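Long-range contacts in ribonucleoside-diphosphate reductase subunit beta (Clostridium botulinum, PDB 6ZJK), which forms the R2 subunit of a class I ribonucleotide reductase, a di-iron protein that probably generates the radical needed to reduce ribonucleotides to deoxyribonucleotides: residues 69-73 against 138-142; 76-81 against 224-230; 212-216 against 231-235. One frame throughout, in Å; residues are numbered along the deposited sequence.

Interaction 1: residues 69-73 against 138-142. With FE (Fe (III) ion), chain H.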
loop_
_atom_site.group_PDB
_atom_site.type_symbol
_atom_site.label_atom_id
_atom_site.label_comp_id
_atom_site.label_asym_id
_atom_site.label_seq_id
_atom_site.Cartn_x
_atom_site.Cartn_y
_atom_site.Cartn_z
ATOM N N ASN A 69 -13.929 -1.280 6.054
ATOM C CA ASN A 69 -14.202 -2.453 5.226
ATOM C C ASN A 69 -13.151 -3.562 5.376
ATOM O O ASN A 69 -13.183 -4.524 4.597
ATOM C CB ASN A 69 -14.282 -2.059 3.748
ATOM C CG ASN A 69 -15.595 -1.383 3.381
ATOM O OD1 ASN A 69 -16.608 -1.497 4.083
ATOM N ND2 ASN A 69 -15.577 -0.672 2.265
ATOM N N PHE A 70 -12.201 -3.426 6.311
ATOM C CA PHE A 70 -11.082 -4.376 6.426
ATOM C C PHE A 70 -11.568 -5.796 6.736
ATOM O O PHE A 70 -12.443 -6.008 7.580
ATOM C CB PHE A 70 -10.095 -3.884 7.503
ATOM C CG PHE A 70 -8.938 -4.837 7.792
ATOM C CD1 PHE A 70 -7.828 -4.874 6.974
ATOM C CD2 PHE A 70 -8.947 -5.649 8.917
ATOM C CE1 PHE A 70 -6.758 -5.740 7.254
ATOM C CE2 PHE A 70 -7.878 -6.506 9.207
ATOM C CZ PHE A 70 -6.790 -6.555 8.370
ATOM N N TRP A 71 -10.983 -6.758 6.065
ATOM C CA TRP A 71 -11.318 -8.154 6.249
ATOM C C TRP A 71 -10.092 -9.032 5.988
ATOM O O TRP A 71 -9.175 -8.634 5.341
ATOM C CB TRP A 71 -12.511 -8.561 5.370
ATOM C CG TRP A 71 -12.249 -8.418 3.932
ATOM C CD1 TRP A 71 -12.125 -7.284 3.253
ATOM C CD2 TRP A 71 -12.040 -9.464 3.003
ATOM N NE1 TRP A 71 -11.852 -7.537 1.967
ATOM C CE2 TRP A 71 -11.792 -8.882 1.785
ATOM C CE3 TRP A 71 -12.029 -10.847 3.091
ATOM C CZ2 TRP A 71 -11.537 -9.615 0.663
ATOM C CZ3 TRP A 71 -11.776 -11.563 1.987
ATOM C CH2 TRP A 71 -11.540 -10.957 0.788
ATOM N N ILE A 72 -10.110 -10.219 6.540
ATOM C CA ILE A 72 -9.045 -11.178 6.415
ATOM C C ILE A 72 -9.626 -12.435 5.821
ATOM O O ILE A 72 -10.417 -13.088 6.415
ATOM C CB ILE A 72 -8.373 -11.477 7.770
ATOM C CG1 ILE A 72 -7.849 -10.198 8.415
ATOM C CG2 ILE A 72 -7.242 -12.446 7.586
ATOM C CD1 ILE A 72 -7.213 -10.388 9.762
ATOM N N PRO A 73 -9.198 -12.758 4.640
ATOM C CA PRO A 73 -9.677 -13.883 3.852
ATOM C C PRO A 73 -9.691 -15.191 4.582
ATOM O O PRO A 73 -10.680 -15.862 4.634
ATOM C CB PRO A 73 -8.723 -13.936 2.703
ATOM C CG PRO A 73 -8.152 -12.625 2.629
ATOM C CD PRO A 73 -8.213 -11.975 3.932
ATOM N N GLU A 138 -3.624 -6.424 -2.860
ATOM C CA GLU A 138 -2.791 -7.518 -2.366
ATOM C C GLU A 138 -3.617 -8.525 -1.575
ATOM O O GLU A 138 -3.384 -9.742 -1.664
ATOM C CB GLU A 138 -1.634 -6.990 -1.517
ATOM C CG GLU A 138 -0.633 -6.103 -2.253
ATOM C CD GLU A 138 0.339 -6.876 -3.126
ATOM O OE1 GLU A 138 0.220 -8.117 -3.233
ATOM O OE2 GLU A 138 1.250 -6.240 -3.701
ATOM N N ILE A 139 -4.572 -8.042 -0.782
ATOM C CA ILE A 139 -5.433 -8.954 -0.030
ATOM C C ILE A 139 -6.324 -9.776 -0.966
ATOM O O ILE A 139 -6.578 -10.968 -0.717
ATOM C CB ILE A 139 -6.227 -8.171 1.026
ATOM C CG1 ILE A 139 -5.248 -7.675 2.105
ATOM C CG2 ILE A 139 -7.321 -9.017 1.659
ATOM C CD1 ILE A 139 -5.939 -7.154 3.341
ATOM N N HIS A 140 -6.710 -9.200 -2.072
ATOM C CA HIS A 140 -7.569 -9.861 -3.035
ATOM C C HIS A 140 -6.817 -10.999 -3.670
ATOM O O HIS A 140 -7.272 -12.071 -3.717
ATOM C CB HIS A 140 -8.108 -8.895 -4.086
ATOM C CG HIS A 140 -9.082 -7.895 -3.544
ATOM N ND1 HIS A 140 -9.451 -6.757 -4.221
ATOM C CD2 HIS A 140 -9.702 -7.841 -2.355
ATOM C CE1 HIS A 140 -10.264 -6.070 -3.460
ATOM N NE2 HIS A 140 -10.434 -6.704 -2.332
ATOM N N ALA A 141 -5.637 -10.705 -4.109
ATOM C CA ALA A 141 -4.801 -11.706 -4.754
ATOM C C ALA A 141 -4.509 -12.869 -3.818
ATOM O O ALA A 141 -4.482 -14.034 -4.246
ATOM C CB ALA A 141 -3.508 -11.063 -5.256
ATOM N N GLN A 142 -4.333 -12.628 -2.538
ATOM C CA GLN A 142 -4.054 -13.661 -1.570
ATOM C C GLN A 142 -5.222 -14.526 -1.279
ATOM O O GLN A 142 -5.076 -15.672 -1.007
ATOM C CB GLN A 142 -3.574 -13.075 -0.258
ATOM C CG GLN A 142 -3.033 -14.069 0.721
ATOM C CD GLN A 142 -3.979 -14.383 1.781
ATOM O OE1 GLN A 142 -4.730 -13.573 2.190
ATOM N NE2 GLN A 142 -3.944 -15.555 2.234
HETATM FE FE FE H . -9.291 -6.101 -6.484
HETATM O O HOH W 1 -10.885 -4.360 -5.982
#

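Interaction 2: residues 76-81 against 224-230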
loop_
_atom_site.group_PDB
_atom_site.type_symbol
_atom_site.label_atom_id
_atom_site.label_comp_id
_atom_site.label_asym_id
_atom_site.label_seq_id
_atom_site.Cartn_x
_atom_site.Cartn_y
_atom_site.Cartn_z
ATOM N N ILE A 76 -12.646 -16.736 6.868
ATOM C CA ILE A 76 -13.866 -17.248 6.321
ATOM C C ILE A 76 -13.674 -18.721 6.041
ATOM O O ILE A 76 -12.881 -19.074 5.265
ATOM C CB ILE A 76 -14.217 -16.503 5.048
ATOM C CG1 ILE A 76 -14.578 -15.076 5.363
ATOM C CG2 ILE A 76 -15.365 -17.170 4.364
ATOM C CD1 ILE A 76 -14.219 -14.146 4.262
ATOM N N SER A 77 -14.448 -19.558 6.664
ATOM C CA SER A 77 -14.219 -20.988 6.491
ATOM C C SER A 77 -14.769 -21.498 5.162
ATOM O O SER A 77 -15.898 -21.185 4.777
ATOM C CB SER A 77 -14.877 -21.763 7.623
ATOM O OG SER A 77 -15.140 -23.079 7.194
ATOM N N LEU A 78 -13.980 -22.391 4.561
ATOM C CA LEU A 78 -14.252 -23.014 3.267
ATOM C C LEU A 78 -14.686 -24.469 3.421
ATOM O O LEU A 78 -14.664 -25.224 2.443
ATOM C CB LEU A 78 -13.028 -22.925 2.348
ATOM C CG LEU A 78 -12.672 -21.514 1.864
ATOM C CD1 LEU A 78 -11.486 -21.519 0.893
ATOM C CD2 LEU A 78 -13.889 -20.822 1.226
ATOM N N ASN A 79 -15.031 -24.896 4.641
ATOM C CA ASN A 79 -15.250 -26.311 4.912
ATOM C C ASN A 79 -16.308 -26.900 3.989
ATOM O O ASN A 79 -16.171 -28.043 3.546
ATOM C CB ASN A 79 -15.641 -26.508 6.373
ATOM C CG ASN A 79 -14.444 -26.508 7.309
ATOM O OD1 ASN A 79 -13.309 -26.229 6.904
ATOM N ND2 ASN A 79 -14.694 -26.811 8.577
ATOM N N GLU A 80 -17.358 -26.132 3.667
ATOM C CA GLU A 80 -18.401 -26.655 2.785
ATOM C C GLU A 80 -17.922 -26.733 1.341
ATOM O O GLU A 80 -18.270 -27.675 0.618
ATOM C CB GLU A 80 -19.668 -25.793 2.874
ATOM C CG GLU A 80 -20.472 -25.980 4.153
ATOM C CD GLU A 80 -20.810 -27.441 4.414
ATOM O OE1 GLU A 80 -21.451 -28.071 3.538
ATOM O OE2 GLU A 80 -20.428 -27.966 5.483
ATOM N N ASP A 81 -17.088 -25.780 0.915
ATOM C CA ASP A 81 -16.571 -25.805 -0.448
ATOM C C ASP A 81 -15.574 -26.946 -0.669
ATOM O O ASP A 81 -15.468 -27.460 -1.791
ATOM C CB ASP A 81 -15.900 -24.472 -0.787
ATOM C CG ASP A 81 -16.892 -23.290 -0.795
ATOM O OD1 ASP A 81 -17.952 -23.372 -0.125
ATOM O OD2 ASP A 81 -16.637 -22.304 -1.531
ATOM N N MET A 224 -20.230 -24.003 -4.081
ATOM C CA MET A 224 -19.133 -23.092 -3.724
ATOM C C MET A 224 -19.639 -21.826 -3.037
ATOM O O MET A 224 -19.295 -20.713 -3.429
ATOM C CB MET A 224 -18.284 -22.720 -4.947
ATOM C CG MET A 224 -17.800 -23.933 -5.740
ATOM S SD MET A 224 -16.810 -25.143 -4.807
ATOM C CE MET A 224 -15.283 -24.218 -4.520
ATOM N N THR A 225 -20.453 -22.000 -1.989
ATOM C CA THR A 225 -21.097 -20.846 -1.361
ATOM C C THR A 225 -20.101 -19.976 -0.597
ATOM O O THR A 225 -20.219 -18.750 -0.599
ATOM C CB THR A 225 -22.199 -21.312 -0.415
ATOM O OG1 THR A 225 -21.729 -22.446 0.302
ATOM C CG2 THR A 225 -23.422 -21.750 -1.211
ATOM N N ALA A 226 -19.114 -20.584 0.068
ATOM C CA ALA A 226 -18.196 -19.761 0.854
ATOM C C ALA A 226 -17.181 -19.049 -0.028
ATOM O O ALA A 226 -16.695 -17.975 0.339
ATOM C CB ALA A 226 -17.477 -20.603 1.906
ATOM N N THR A 227 -16.852 -19.624 -1.186
ATOM C CA THR A 227 -16.102 -18.881 -2.190
ATOM C C THR A 227 -16.874 -17.625 -2.608
ATOM O O THR A 227 -16.283 -16.559 -2.822
ATOM C CB THR A 227 -15.804 -19.821 -3.366
ATOM O OG1 THR A 227 -14.857 -20.822 -2.937
ATOM C CG2 THR A 227 -15.235 -19.093 -4.560
ATOM N N SER A 228 -18.200 -17.719 -2.654
ATOM C CA SER A 228 -18.994 -16.565 -3.034
ATOM C C SER A 228 -18.940 -15.501 -1.939
ATOM O O SER A 228 -18.807 -14.311 -2.238
ATOM C CB SER A 228 -20.425 -17.016 -3.338
ATOM O OG SER A 228 -21.357 -15.959 -3.250
ATOM N N THR A 229 -18.956 -15.913 -0.664
ATOM C CA THR A 229 -18.794 -14.960 0.437
ATOM C C THR A 229 -17.492 -14.168 0.317
ATOM O O THR A 229 -17.489 -12.939 0.473
ATOM C CB THR A 229 -18.889 -15.682 1.781
ATOM O OG1 THR A 229 -20.202 -16.254 1.894
ATOM C CG2 THR A 229 -18.686 -14.710 2.921
ATOM N N ILE A 230 -16.378 -14.840 0.020
ATOM C CA ILE A 230 -15.143 -14.103 -0.240
ATOM C C ILE A 230 -15.348 -13.081 -1.364
ATOM O O ILE A 230 -14.914 -11.928 -1.246
ATOM C CB ILE A 230 -13.986 -15.072 -0.553
ATOM C CG1 ILE A 230 -13.581 -15.824 0.713
ATOM C CG2 ILE A 230 -12.781 -14.335 -1.108
ATOM C CD1 ILE A 230 -12.474 -16.898 0.493
#

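Interaction 3: residues 212-216 against 231-235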
loop_
_atom_site.group_PDB
_atom_site.type_symbol
_atom_site.label_atom_id
_atom_site.label_comp_id
_atom_site.label_asym_id
_atom_site.label_seq_id
_atom_site.Cartn_x
_atom_site.Cartn_y
_atom_site.Cartn_z
ATOM N N PHE A 212 -17.609 -11.641 -10.999
ATOM C CA PHE A 212 -18.438 -11.845 -9.843
ATOM C C PHE A 212 -19.712 -12.572 -10.201
ATOM O O PHE A 212 -20.165 -13.376 -9.471
ATOM C CB PHE A 212 -18.838 -10.567 -9.066
ATOM C CG PHE A 212 -17.713 -9.704 -8.608
ATOM C CD1 PHE A 212 -16.600 -10.231 -8.029
ATOM C CD2 PHE A 212 -17.785 -8.352 -8.747
ATOM C CE1 PHE A 212 -15.558 -9.436 -7.635
ATOM C CE2 PHE A 212 -16.763 -7.540 -8.362
ATOM C CZ PHE A 212 -15.641 -8.095 -7.795
ATOM N N SER A 213 -20.316 -12.257 -11.327
ATOM C CA SER A 213 -21.587 -12.893 -11.656
ATOM C C SER A 213 -21.448 -14.402 -11.831
ATOM O O SER A 213 -22.437 -15.125 -11.648
ATOM C CB SER A 213 -22.211 -12.255 -12.910
ATOM O OG SER A 213 -21.469 -12.533 -14.084
ATOM N N PHE A 214 -20.248 -14.905 -12.159
ATOM C CA PHE A 214 -20.064 -16.355 -12.243
ATOM C C PHE A 214 -20.165 -17.006 -10.867
ATOM O O PHE A 214 -20.906 -17.985 -10.685
ATOM C CB PHE A 214 -18.724 -16.703 -12.903
ATOM C CG PHE A 214 -18.389 -18.188 -12.841
ATOM C CD1 PHE A 214 -19.046 -19.084 -13.673
ATOM C CD2 PHE A 214 -17.431 -18.676 -11.960
ATOM C CE1 PHE A 214 -18.769 -20.449 -13.622
ATOM C CE2 PHE A 214 -17.137 -20.044 -11.892
ATOM C CZ PHE A 214 -17.812 -20.927 -12.726
ATOM N N PHE A 215 -19.416 -16.478 -9.887
ATOM C CA PHE A 215 -19.391 -17.088 -8.562
ATOM C C PHE A 215 -20.735 -16.951 -7.865
ATOM O O PHE A 215 -21.186 -17.897 -7.205
ATOM C CB PHE A 215 -18.243 -16.488 -7.739
ATOM C CG PHE A 215 -16.911 -16.804 -8.327
ATOM C CD1 PHE A 215 -16.365 -18.069 -8.177
ATOM C CD2 PHE A 215 -16.254 -15.879 -9.125
ATOM C CE1 PHE A 215 -15.149 -18.390 -8.771
ATOM C CE2 PHE A 215 -15.047 -16.187 -9.722
ATOM C CZ PHE A 215 -14.491 -17.446 -9.547
ATOM N N TYR A 216 -21.435 -15.817 -8.074
ATOM C CA TYR A 216 -22.786 -15.689 -7.540
ATOM C C TYR A 216 -23.744 -16.668 -8.218
ATOM O O TYR A 216 -24.637 -17.219 -7.562
ATOM C CB TYR A 216 -23.303 -14.247 -7.697
ATOM C CG TYR A 216 -22.467 -13.191 -6.965
ATOM C CD1 TYR A 216 -21.604 -13.549 -5.923
ATOM C CD2 TYR A 216 -22.558 -11.838 -7.307
ATOM C CE1 TYR A 216 -20.822 -12.601 -5.262
ATOM C CE2 TYR A 216 -21.780 -10.860 -6.633
ATOM C CZ TYR A 216 -20.924 -11.243 -5.611
ATOM O OH TYR A 216 -20.154 -10.282 -4.941
ATOM N N PHE A 231 -16.051 -13.461 -2.451
ATOM C CA PHE A 231 -16.205 -12.510 -3.549
ATOM C C PHE A 231 -17.119 -11.338 -3.186
ATOM O O PHE A 231 -16.959 -10.261 -3.758
ATOM C CB PHE A 231 -16.670 -13.217 -4.841
ATOM C CG PHE A 231 -15.519 -13.811 -5.616
ATOM C CD1 PHE A 231 -14.696 -12.989 -6.386
ATOM C CD2 PHE A 231 -15.192 -15.167 -5.494
ATOM C CE1 PHE A 231 -13.577 -13.511 -7.060
ATOM C CE2 PHE A 231 -14.077 -15.710 -6.173
ATOM C CZ PHE A 231 -13.270 -14.880 -6.951
ATOM N N LYS A 232 -18.058 -11.505 -2.247
ATOM C CA LYS A 232 -18.829 -10.356 -1.774
ATOM C C LYS A 232 -17.933 -9.334 -1.083
ATOM O O LYS A 232 -18.157 -8.121 -1.201
ATOM C CB LYS A 232 -19.942 -10.798 -0.826
ATOM C CG LYS A 232 -21.078 -11.567 -1.492
ATOM C CD LYS A 232 -22.041 -12.069 -0.434
ATOM C CE LYS A 232 -23.168 -12.868 -1.035
ATOM N NZ LYS A 232 -24.187 -13.265 -0.015
ATOM N N TYR A 233 -16.924 -9.799 -0.333
ATOM C CA TYR A 233 -16.023 -8.849 0.312
ATOM C C TYR A 233 -15.183 -8.105 -0.714
ATOM O O TYR A 233 -14.979 -6.886 -0.603
ATOM C CB TYR A 233 -15.127 -9.569 1.329
ATOM C CG TYR A 233 -15.806 -9.820 2.648
ATOM C CD1 TYR A 233 -15.835 -8.827 3.635
ATOM C CD2 TYR A 233 -16.430 -11.028 2.910
ATOM C CE1 TYR A 233 -16.458 -9.045 4.847
ATOM C CE2 TYR A 233 -17.051 -11.262 4.127
ATOM C CZ TYR A 233 -17.054 -10.268 5.096
ATOM O OH TYR A 233 -17.678 -10.492 6.305
ATOM N N ILE A 234 -14.778 -8.802 -1.733
ATOM C CA ILE A 234 -14.006 -8.201 -2.770
ATOM C C ILE A 234 -14.864 -7.183 -3.516
ATOM O O ILE A 234 -14.401 -6.171 -3.863
ATOM C CB ILE A 234 -13.502 -9.230 -3.753
ATOM C CG1 ILE A 234 -12.620 -10.274 -3.062
ATOM C CG2 ILE A 234 -12.705 -8.606 -4.843
ATOM C CD1 ILE A 234 -11.864 -11.117 -4.027
ATOM N N ASN A 235 -16.114 -7.530 -3.766
ATOM C CA ASN A 235 -17.081 -6.685 -4.456
ATOM C C ASN A 235 -17.221 -5.388 -3.645
ATOM O O ASN A 235 -17.087 -4.389 -4.178
ATOM C CB ASN A 235 -18.410 -7.407 -4.569
ATOM C CG ASN A 235 -19.319 -6.858 -5.664
ATOM O OD1 ASN A 235 -19.171 -5.770 -6.146
ATOM N ND2 ASN A 235 -20.243 -7.670 -6.046
#

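Interaction 1: residues 69-73 against 138-142
The indole of Trp71 and the imidazole of His140 meet edge to edge, each ring presenting a carbon close to the plane of the other, with Trp71 CZ2 4.0 Å from His140 CD2, while the two side chains cross at about a right angle. Tyr233 stacks on the indole, and in the plane of the imidazole, at its edge, lies the water that is also bound to the iron. The site belongs to the di-iron four-helix bundle of the ferritin-like R2 fold, in which helix 124-151 supplies Glu137 and His140. His140 ND1 binds the iron at 2.4 Å, the water sits at 2.4 Å from the same FE atom, and Asp107 and Glu137 complete the ligands seen. The other imidazole nitrogen, NE2, is hydrogen-bonded to Asp237 OD2, which also accepts from Trp71 NE1. This shared second-shell carboxylate ties loop 69-73 to the metal ligand, and it would be expected to polarise the imidazole. The Trp-Asp-His chain resembles the start of the proposed radical-transfer path in R2 proteins.

Beside the rings the packing is apolar. Ile139 points at the loop: its CD1 reaches Phe70 CE1 at 4.2 Å, and its CG2, anti to the backbone N, lies 3.8 Å from Pro73 CG. Across the dimer interface Phe70 stacks on Phe70 of the second subunit. Trp71 O is buried without a hydrogen-bond partner, with Ile139 CD1 4.1 Å away. At the far end Gln142, bent at chi2 (-102°), has its OE1 weakly hydrogen-bonded to Tyr63 OH of the second subunit and 3.6 Å from Pro73 CG.

Interaction 2: residues 76-81 against 224-230
Asp81 reaches from the short helix 79-84 to the start of helix 225-255, and every atom of its side chain beyond CA has a neighbour there. CB packs against the methyl of Met224, 3.8 Å from its CE, because the methionine chain folds back on itself at chi2 and chi3. With CG set beside the backbone N (chi1 -65°), the carboxylate carbon comes to 3.6 Å from Ala226 N. From there the two oxygens part. OD1 accepts the amide of Ala226 N at 3.0 Å, on its syn side and 17° out of the carboxylate plane. OD2 takes two donors, Thr227 N and Thr227 OG1, each at 2.7 Å from OD2; the amide approaches from the syn side but well out of plane, at 31°, whereas the hydroxyl arrives nearly along the C-O axis. Three bonds thus fix the rotation of the carboxylate.

Met224 is the N-cap residue of helix 225-255; the carboxylate of Asp81, from a distant part of the chain, accepts two amides of its first turn, those of Ala226 and Thr227. The positive end of the helix dipole would be expected to favour the charged carboxylate.

Residues 76-78, which lead into helix 79-84, lie alongside the same helix. The methyl of Ala226 packs against this segment, its CB 3.3 Å from Ser77 O and 3.7 Å from Leu78 CD2. Leu78 CD2 also approaches Ile230 CD1, and Tyr146 and Thr150 of helix 124-151 touch the leucine. Ile76 CD1 meets the same isoleucine, 4.0 Å from Ile230 CG1.

Interaction 3: residues 212-216 against 231-235
The hydroxyl of Tyr216 is held between two groups of helix 225-255. Asn235 ND2 donates to Tyr216 OH at 2.8 Å in an almost straight bond, with an N-H...O angle of 169°, and the oxygen lies nearly in the amide plane. The hydroxyl in turn donates weakly to Phe231 O, 3.4 Å from Tyr216 OH. That carbonyl also bonds Asn235 N within its own helix, so Phe231 O accepts both the helical amide and, weakly, the hydroxyl. The amide of Asn235 lies nearly coplanar with the phenol ring, and ND2 is at the ring's edge. Asn235 reaches this place with its CG anti to the backbone N (chi1 -160°), and the same turn lays the amide over the ring of Phe212. Ring and amide are stacked, and Asn235 CB makes a CH-pi contact 4.3 Å from the centroid of the Phe212 ring.

Helices 190-220 and 225-255 follow one another as an antiparallel hairpin within the helical R2 fold, and their short segments run at 150° with axes 10.8 Å apart. Aromatic side chains meet between them. Phe215 and Phe231 form an offset stack, centroids 4.1 Å apart and planes nearly parallel, while Phe214 CD2 lies over the opposite face of the Phe215 ring. Phe231 also turns its CD1 to the edge of the Phe212 ring, 3.7 Å from Phe212 CD1. On the metal side Ile234 CG2 touches Phe212 CE1, and the isoleucine also packs on the iron ligand His140. Near the tyrosine hydroxyl the aliphatic part of Lys232 lies with CG 3.8 Å from Tyr216 OH, while its charged end makes a cation-pi contact with Phe334.

From the N terminus, loop 69-73 meets helix 124-151 first, so interaction 1 closes a loop of 64 residues. The same connection continues to 76-81, which waits until 224-230 for its partner; interaction 2 therefore spans 142 residues and crosses both of the others. Interaction 3 opens after interaction 1 has closed, and joins neighbouring helices 190-220 and 225-255 over 14 residues. Helix 225-255 serves interactions 2 and 3 in consecutive segments. Trp71 bridges the regions, touching Ile76 and Ile230 of interaction 2 and Tyr233 and Ile234 of interaction 3. Thr227 and Ser228 likewise pack on Phe215 and Tyr216, linking interactions 2 and 3.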